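Local coordinates for putative fructose-bisphosphate aldolase (Coccidioides immitis, PDB 3PM6), which is a putative class II aldolase-family protein built as a TIM barrel that carries a zinc ion bound by histidines, at residues Q93-S105 with L132-I145. Sequence-based numbering, arbitrary orientation.
Sequences QDPEIIKRAADLS and LTRELVAYCNARGI
Leu136 pushes its two methyls against helix 95-103: CD1 lies 4.0 Å from both Pro95 CB and Ile98 CD1, while CD2 approaches the aliphatic CE of Lys99. One turn on, Ile98 CG2 packs on Cys140 SG at 3.8 Å, and Ala102 CB meets Ile145 CD1 at 3.7 Å. Beneath this layer Ile98 and Leu136 reach Val119, and Cys140 and Ile145 reach Ile117, both on strand 116-119. The axes of 95-103 and 132-141 come within 9.8 Å and run nearly parallel, 12° apart, as expected for neighbouring outer helices of a TIM barrel.

Outward, the Tyr139 ring is sandwiched. With CG anti to the backbone N (chi1 -166°), one ring face is turned to Lys99, whose CG sits 3.8 Å from the ring centroid in a CH-pi contact; NZ adds an off-centre cation-pi interaction. The Arg143 guanidinium lies over the opposite face; its NH1 donates a hydrogen bond to Tyr139 O (2.9 Å, in the carbonyl plane), which probably helps keep it there. Ala102 CB touches the ring edge. Tyr139 OH donates to the syn lone pair of Asp103 OD1 at 2.6 Å, and OD1 also forms a salt bridge with Arg143 NE at 3.4 Å. A hydroxyl donor and a cationic group thus meet one carboxylate oxygen, which would probably stabilise its negative charge, while contacts on both faces and the hydroxyl bond should restrict rotation of the ring.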
ATOM      1  N   GLN A  93       6.122 -20.647  -3.174  1.00 14.20           N
ATOM      2  CA  GLN A  93       6.114 -22.071  -3.487  1.00 15.95           C
ATOM      3  C   GLN A  93       6.484 -22.380  -4.927  1.00 17.68           C
ATOM      4  O   GLN A  93       6.257 -23.500  -5.403  1.00 17.76           O
ATOM      5  CB  GLN A  93       4.761 -22.717  -3.118  1.00 15.74           C
ATOM      6  CG  GLN A  93       4.386 -22.530  -1.625  1.00 12.88           C
ATOM      7  CD  GLN A  93       3.048 -23.193  -1.273  1.00 16.20           C
ATOM      8  OE1 GLN A  93       2.214 -23.445  -2.149  1.00 14.89           O
ATOM      9  NE2 GLN A  93       2.846 -23.475   0.018  1.00 11.84           N
ATOM     10  N   ASP A  94       7.096 -21.393  -5.582  1.00 19.36           N
ATOM     11  CA  ASP A  94       7.457 -21.451  -7.001  1.00 21.24           C
ATOM     12  C   ASP A  94       8.855 -20.843  -7.165  1.00 21.49           C
ATOM     13  O   ASP A  94       9.044 -19.678  -6.863  1.00 20.65           O
ATOM     14  CB  ASP A  94       6.444 -20.626  -7.803  1.00 21.91           C
ATOM     15  CG  ASP A  94       6.642 -20.732  -9.346  1.00 27.46           C
ATOM     16  OD1 ASP A  94       7.792 -20.869  -9.862  1.00 29.41           O
ATOM     17  OD2 ASP A  94       5.603 -20.657 -10.057  1.00 33.29           O
ATOM     18  N   PRO A  95       9.848 -21.641  -7.624  1.00 22.86           N
ATOM     19  CA  PRO A  95      11.220 -21.160  -7.827  1.00 23.30           C
ATOM     20  C   PRO A  95      11.318 -19.839  -8.635  1.00 24.36           C
ATOM     21  O   PRO A  95      12.098 -18.933  -8.272  1.00 24.60           O
ATOM     22  CB  PRO A  95      11.873 -22.328  -8.580  1.00 24.16           C
ATOM     23  CG  PRO A  95      11.173 -23.514  -8.009  1.00 22.95           C
ATOM     24  CD  PRO A  95       9.740 -23.093  -7.858  1.00 22.85           C
ATOM     25  N   GLU A  96      10.511 -19.719  -9.688  1.00 24.98           N
ATOM     26  CA  GLU A  96      10.493 -18.517 -10.529  1.00 25.55           C
ATOM     27  C   GLU A  96      10.098 -17.260  -9.755  1.00 25.30           C
ATOM     28  O   GLU A  96      10.693 -16.191  -9.915  1.00 25.47           O
ATOM     29  CB  GLU A  96       9.566 -18.706 -11.745  1.00 25.75           C
ATOM     30  N   ILE A  97       9.103 -17.384  -8.892  1.00 25.05           N
ATOM     31  CA  ILE A  97       8.668 -16.239  -8.092  1.00 23.99           C
ATOM     32  C   ILE A  97       9.696 -15.837  -7.033  1.00 22.80           C
ATOM     33  O   ILE A  97       9.807 -14.673  -6.655  1.00 22.51           O
ATOM     34  CB  ILE A  97       7.310 -16.518  -7.433  1.00 24.61           C
ATOM     35  CG1 ILE A  97       6.197 -16.243  -8.450  1.00 26.96           C
ATOM     36  CG2 ILE A  97       7.080 -15.575  -6.280  1.00 22.85           C
ATOM     37  CD1 ILE A  97       6.008 -17.292  -9.515  1.00 31.53           C
ATOM     38  N   ILE A  98      10.424 -16.816  -6.531  1.00 22.15           N
ATOM     39  CA  ILE A  98      11.421 -16.561  -5.497  1.00 21.39           C
ATOM     40  C   ILE A  98      12.547 -15.704  -6.110  1.00 21.98           C
ATOM     41  O   ILE A  98      12.935 -14.668  -5.560  1.00 22.18           O
ATOM     42  CB  ILE A  98      11.897 -17.909  -4.892  1.00 20.64           C
ATOM     43  CG1 ILE A  98      10.765 -18.473  -4.011  1.00 18.22           C
ATOM     44  CG2 ILE A  98      13.205 -17.764  -4.090  1.00 21.10           C
ATOM     45  CD1 ILE A  98      10.960 -19.906  -3.529  1.00 13.66           C
ATOM     46  N   LYS A  99      13.030 -16.113  -7.272  1.00 22.41           N
ATOM     47  CA  LYS A  99      14.095 -15.372  -7.950  1.00 23.76           C
ATOM     48  C   LYS A  99      13.587 -13.990  -8.317  1.00 24.09           C
ATOM     49  O   LYS A  99      14.307 -13.022  -8.172  1.00 23.60           O
ATOM     50  CB  LYS A  99      14.523 -16.088  -9.212  1.00 23.56           C
ATOM     51  CG  LYS A  99      15.069 -17.420  -8.969  1.00 25.06           C
ATOM     52  CD  LYS A  99      14.827 -18.238 -10.232  1.00 30.21           C
ATOM     53  CE  LYS A  99      15.513 -19.545 -10.108  1.00 31.73           C
ATOM     54  NZ  LYS A  99      16.953 -19.287  -9.913  1.00 32.18           N
ATOM     55  N   ARG A 100      12.334 -13.899  -8.759  1.00 24.49           N
ATOM     56  CA  ARG A 100      11.772 -12.607  -9.117  1.00 25.74           C
ATOM     57  C   ARG A 100      11.722 -11.692  -7.884  1.00 25.41           C
ATOM     58  O   ARG A 100      12.109 -10.503  -7.941  1.00 25.94           O
ATOM     59  CB  ARG A 100      10.387 -12.775  -9.736  1.00 26.02           C
ATOM     60  CG  ARG A 100       9.735 -11.450 -10.178  1.00 29.93           C
ATOM     61  CD  ARG A 100       8.226 -11.605 -10.477  1.00 32.50           C
ATOM     62  NE  ARG A 100       7.627 -10.308 -10.799  1.00 35.49           N
ATOM     63  CZ  ARG A 100       6.410 -10.135 -11.317  1.00 38.10           C
ATOM     64  NH1 ARG A 100       5.975  -8.915 -11.578  1.00 39.90           N
ATOM     65  NH2 ARG A 100       5.629 -11.178 -11.591  1.00 40.90           N
ATOM     66  N   ALA A 101      11.276 -12.244  -6.760  1.00 23.86           N
ATOM     67  CA  ALA A 101      11.302 -11.478  -5.498  1.00 22.76           C
ATOM     68  C   ALA A 101      12.735 -11.119  -5.062  1.00 22.12           C
ATOM     69  O   ALA A 101      12.983 -10.017  -4.606  1.00 22.45           O
ATOM     70  CB  ALA A 101      10.572 -12.228  -4.395  1.00 21.73           C
ATOM     71  N   ALA A 102      13.657 -12.062  -5.184  1.00 22.45           N
ATOM     72  CA  ALA A 102      15.031 -11.883  -4.710  1.00 22.69           C
ATOM     73  C   ALA A 102      15.792 -10.828  -5.550  1.00 24.32           C
ATOM     74  O   ALA A 102      16.668 -10.138  -5.027  1.00 22.71           O
ATOM     75  CB  ALA A 102      15.777 -13.211  -4.710  1.00 22.10           C
ATOM     76  N   ASP A 103      15.422 -10.720  -6.838  1.00 25.93           N
ATOM     77  CA  ASP A 103      15.939  -9.708  -7.764  1.00 28.59           C
ATOM     78  C   ASP A 103      15.489  -8.279  -7.396  1.00 30.10           C
ATOM     79  O   ASP A 103      16.124  -7.300  -7.797  1.00 30.79           O
ATOM     80  CB  ASP A 103      15.531 -10.035  -9.208  1.00 28.61           C
ATOM     81  CG  ASP A 103      16.216 -11.292  -9.757  1.00 29.03           C
ATOM     82  OD1 ASP A 103      17.216 -11.777  -9.186  1.00 29.72           O
ATOM     83  OD2 ASP A 103      15.745 -11.808 -10.784  1.00 31.69           O
ATOM     84  N   LEU A 104      14.413  -8.144  -6.629  1.00 30.61           N
ATOM     85  CA  LEU A 104      13.965  -6.828  -6.187  1.00 31.94           C
ATOM     86  C   LEU A 104      14.995  -6.038  -5.353  1.00 33.50           C
ATOM     87  O   LEU A 104      14.957  -4.804  -5.333  1.00 33.75           O
ATOM     88  CB  LEU A 104      12.642  -6.927  -5.427  1.00 31.26           C
ATOM     89  CG  LEU A 104      11.406  -7.261  -6.272  1.00 30.94           C
ATOM     90  CD1 LEU A 104      10.187  -7.573  -5.391  1.00 29.21           C
ATOM     91  CD2 LEU A 104      11.094  -6.130  -7.245  1.00 31.35           C
ATOM     92  N   SER A 105      15.899  -6.745  -4.669  1.00 35.32           N
ATOM     93  CA  SER A 105      16.997  -6.123  -3.912  1.00 36.95           C
ATOM     94  C   SER A 105      18.348  -6.253  -4.611  1.00 38.44           C
ATOM     95  O   SER A 105      18.628  -5.525  -5.567  1.00 39.74           O
ATOM     96  CB  SER A 105      17.090  -6.692  -2.490  1.00 37.42           C
ATOM     97  OG  SER A 105      16.712  -8.062  -2.419  1.00 37.08           O
ATOM     98  N   LEU A 132      15.632 -28.183  -4.611  1.00 20.30           N
ATOM     99  CA  LEU A 132      15.256 -26.820  -4.942  1.00 20.92           C
ATOM    100  C   LEU A 132      15.619 -25.844  -3.798  1.00 21.20           C
ATOM    101  O   LEU A 132      16.109 -24.750  -4.064  1.00 19.99           O
ATOM    102  CB  LEU A 132      13.765 -26.731  -5.259  1.00 20.56           C
ATOM    103  CG  LEU A 132      13.297 -27.480  -6.500  1.00 21.81           C
ATOM    104  CD1 LEU A 132      11.768 -27.661  -6.429  1.00 20.63           C
ATOM    105  CD2 LEU A 132      13.778 -26.762  -7.795  1.00 21.37           C
ATOM    106  N   THR A 133      15.376 -26.237  -2.535  1.00 21.80           N
ATOM    107  CA  THR A 133      15.700 -25.340  -1.398  1.00 22.21           C
ATOM    108  C   THR A 133      17.197 -24.979  -1.417  1.00 23.12           C
ATOM    109  O   THR A 133      17.564 -23.813  -1.331  1.00 22.63           O
ATOM    110  CB  THR A 133      15.274 -25.913  -0.016  1.00 21.74           C
ATOM    111  OG1 THR A 133      13.852 -26.081   0.024  1.00 19.37           O
ATOM    112  CG2 THR A 133      15.690 -24.972   1.131  1.00 22.03           C
ATOM    113  N   ARG A 134      18.064 -25.976  -1.569  1.00 24.68           N
ATOM    114  CA  ARG A 134      19.527 -25.701  -1.596  1.00 25.42           C
ATOM    115  C   ARG A 134      19.902 -24.656  -2.658  1.00 25.79           C
ATOM    116  O   ARG A 134      20.607 -23.695  -2.383  1.00 25.58           O
ATOM    117  CB  ARG A 134      20.311 -26.985  -1.825  1.00 26.54           C
ATOM    118  CG  ARG A 134      21.827 -26.803  -1.910  1.00 28.37           C
ATOM    119  CD  ARG A 134      22.503 -28.170  -2.088  1.00 35.47           C
ATOM    120  NE  ARG A 134      22.288 -29.043  -0.926  1.00 35.51           N
ATOM    121  CZ  ARG A 134      23.026 -29.025   0.189  1.00 37.00           C
ATOM    122  NH1 ARG A 134      24.056 -28.176   0.322  1.00 38.27           N
ATOM    123  NH2 ARG A 134      22.728 -29.856   1.180  1.00 33.58           N
ATOM    124  N   GLU A 135      19.403 -24.830  -3.869  1.00 26.45           N
ATOM    125  CA  GLU A 135      19.766 -23.918  -4.929  1.00 27.38           C
ATOM    126  C   GLU A 135      19.098 -22.563  -4.815  1.00 26.27           C
ATOM    127  O   GLU A 135      19.699 -21.559  -5.193  1.00 26.40           O
ATOM    128  CB  GLU A 135      19.625 -24.575  -6.313  1.00 28.71           C
ATOM    129  CG  GLU A 135      18.326 -24.460  -7.036  1.00 32.48           C
ATOM    130  CD  GLU A 135      18.446 -25.020  -8.478  1.00 40.03           C
ATOM    131  OE1 GLU A 135      17.881 -26.103  -8.749  1.00 40.90           O
ATOM    132  OE2 GLU A 135      19.115 -24.388  -9.338  1.00 43.71           O
ATOM    133  N   LEU A 136      17.878 -22.519  -4.271  1.00 24.81           N
ATOM    134  CA  LEU A 136      17.214 -21.253  -4.084  1.00 23.73           C
ATOM    135  C   LEU A 136      17.782 -20.450  -2.921  1.00 23.76           C
ATOM    136  O   LEU A 136      17.762 -19.211  -2.954  1.00 24.03           O
ATOM    137  CB  LEU A 136      15.683 -21.415  -3.971  1.00 22.97           C
ATOM    138  CG  LEU A 136      15.038 -21.865  -5.280  1.00 22.11           C
ATOM    139  CD1 LEU A 136      13.654 -22.459  -5.004  1.00 19.96           C
ATOM    140  CD2 LEU A 136      14.983 -20.762  -6.331  1.00 19.71           C
ATOM    141  N   VAL A 137      18.255 -21.142  -1.887  1.00 23.98           N
ATOM    142  CA  VAL A 137      18.938 -20.494  -0.787  1.00 24.57           C
ATOM    143  C   VAL A 137      20.205 -19.798  -1.313  1.00 25.88           C
ATOM    144  O   VAL A 137      20.504 -18.657  -0.933  1.00 26.14           O
ATOM    145  CB  VAL A 137      19.308 -21.512   0.313  1.00 24.96           C
ATOM    146  CG1 VAL A 137      20.399 -20.954   1.231  1.00 24.28           C
ATOM    147  CG2 VAL A 137      18.045 -21.918   1.107  1.00 24.68           C
ATOM    148  N   ALA A 138      20.944 -20.483  -2.187  1.00 25.89           N
ATOM    149  CA  ALA A 138      22.141 -19.890  -2.799  1.00 26.59           C
ATOM    150  C   ALA A 138      21.770 -18.589  -3.512  1.00 26.21           C
ATOM    151  O   ALA A 138      22.396 -17.543  -3.304  1.00 26.27           O
ATOM    152  CB  ALA A 138      22.800 -20.893  -3.792  1.00 27.48           C
ATOM    153  N   TYR A 139      20.705 -18.654  -4.314  1.00 25.31           N
ATOM    154  CA  TYR A 139      20.266 -17.504  -5.083  1.00 24.21           C
ATOM    155  C   TYR A 139      19.873 -16.317  -4.188  1.00 23.35           C
ATOM    156  O   TYR A 139      20.212 -15.163  -4.483  1.00 23.60           O
ATOM    157  CB  TYR A 139      19.119 -17.913  -6.004  1.00 24.55           C
ATOM    158  CG  TYR A 139      18.801 -16.918  -7.090  1.00 25.08           C
ATOM    159  CD1 TYR A 139      19.300 -17.089  -8.408  1.00 25.55           C
ATOM    160  CD2 TYR A 139      17.998 -15.804  -6.815  1.00 20.72           C
ATOM    161  CE1 TYR A 139      18.989 -16.142  -9.431  1.00 26.09           C
ATOM    162  CE2 TYR A 139      17.676 -14.866  -7.809  1.00 22.67           C
ATOM    163  CZ  TYR A 139      18.169 -15.037  -9.117  1.00 25.98           C
ATOM    164  OH  TYR A 139      17.837 -14.091 -10.078  1.00 27.49           O
ATOM    165  N   CYS A 140      19.154 -16.597  -3.106  1.00 21.59           N
ATOM    166  CA  CYS A 140      18.760 -15.565  -2.157  1.00 20.28           C
ATOM    167  C   CYS A 140      19.975 -14.989  -1.390  1.00 21.24           C
ATOM    168  O   CYS A 140      20.084 -13.783  -1.167  1.00 20.35           O
ATOM    169  CB  CYS A 140      17.746 -16.149  -1.165  1.00 19.15           C
ATOM    170  SG  CYS A 140      16.132 -16.581  -1.887  1.00 18.56           S
ATOM    171  N   ASN A 141      20.839 -15.881  -0.919  1.00 22.69           N
ATOM    172  CA  ASN A 141      22.011 -15.500  -0.141  1.00 24.44           C
ATOM    173  C   ASN A 141      22.937 -14.563  -0.952  1.00 25.26           C
ATOM    174  O   ASN A 141      23.358 -13.514  -0.453  1.00 25.30           O
ATOM    175  CB  ASN A 141      22.785 -16.746   0.292  1.00 24.79           C
ATOM    176  CG  ASN A 141      22.124 -17.487   1.442  1.00 25.67           C
ATOM    177  OD1 ASN A 141      21.044 -17.106   1.926  1.00 27.38           O
ATOM    178  ND2 ASN A 141      22.782 -18.559   1.903  1.00 25.70           N
ATOM    179  N   ALA A 142      23.205 -14.933  -2.201  1.00 25.91           N
ATOM    180  CA  ALA A 142      23.931 -14.062  -3.154  1.00 26.91           C
ATOM    181  C   ALA A 142      23.418 -12.627  -3.142  1.00 27.28           C
ATOM    182  O   ALA A 142      24.171 -11.717  -3.469  1.00 26.54           O
ATOM    183  CB  ALA A 142      23.860 -14.617  -4.569  1.00 26.40           C
ATOM    184  N   ARG A 143      22.149 -12.432  -2.737  1.00 25.92           N
ATOM    185  CA  ARG A 143      21.541 -11.125  -2.829  1.00 25.61           C
ATOM    186  C   ARG A 143      21.266 -10.486  -1.470  1.00 25.33           C
ATOM    187  O   ARG A 143      20.511  -9.490  -1.370  1.00 25.07           O
ATOM    188  CB  ARG A 143      20.292 -11.188  -3.714  1.00 25.98           C
ATOM    189  CG  ARG A 143      20.647 -11.463  -5.190  1.00 28.21           C
ATOM    190  CD  ARG A 143      19.595 -12.270  -5.943  1.00 30.21           C
ATOM    191  NE  ARG A 143      20.040 -12.417  -7.325  1.00 30.28           N
ATOM    192  CZ  ARG A 143      20.882 -13.350  -7.772  1.00 31.90           C
ATOM    193  NH1 ARG A 143      21.357 -14.284  -6.961  1.00 31.63           N
ATOM    194  NH2 ARG A 143      21.263 -13.340  -9.051  1.00 33.23           N
ATOM    195  N   GLY A 144      21.894 -11.042  -0.438  1.00 23.96           N
ATOM    196  CA  GLY A 144      21.749 -10.527   0.918  1.00 23.96           C
ATOM    197  C   GLY A 144      20.528 -11.028   1.685  1.00 23.07           C
ATOM    198  O   GLY A 144      20.224 -10.521   2.763  1.00 23.19           O
ATOM    199  N   ILE A 145      19.850 -12.049   1.155  1.00 21.67           N
ATOM    200  CA  ILE A 145      18.513 -12.410   1.649  1.00 19.83           C
ATOM    201  C   ILE A 145      18.527 -13.679   2.517  1.00 18.77           C
ATOM    202  O   ILE A 145      19.030 -14.700   2.096  1.00 17.99           O
ATOM    203  CB  ILE A 145      17.542 -12.547   0.457  1.00 19.67           C
ATOM    204  CG1 ILE A 145      17.440 -11.199  -0.290  1.00 19.38           C
ATOM    205  CG2 ILE A 145      16.167 -13.083   0.912  1.00 18.16           C
ATOM    206  CD1 ILE A 145      16.657 -11.282  -1.638  1.00 18.61           C
TER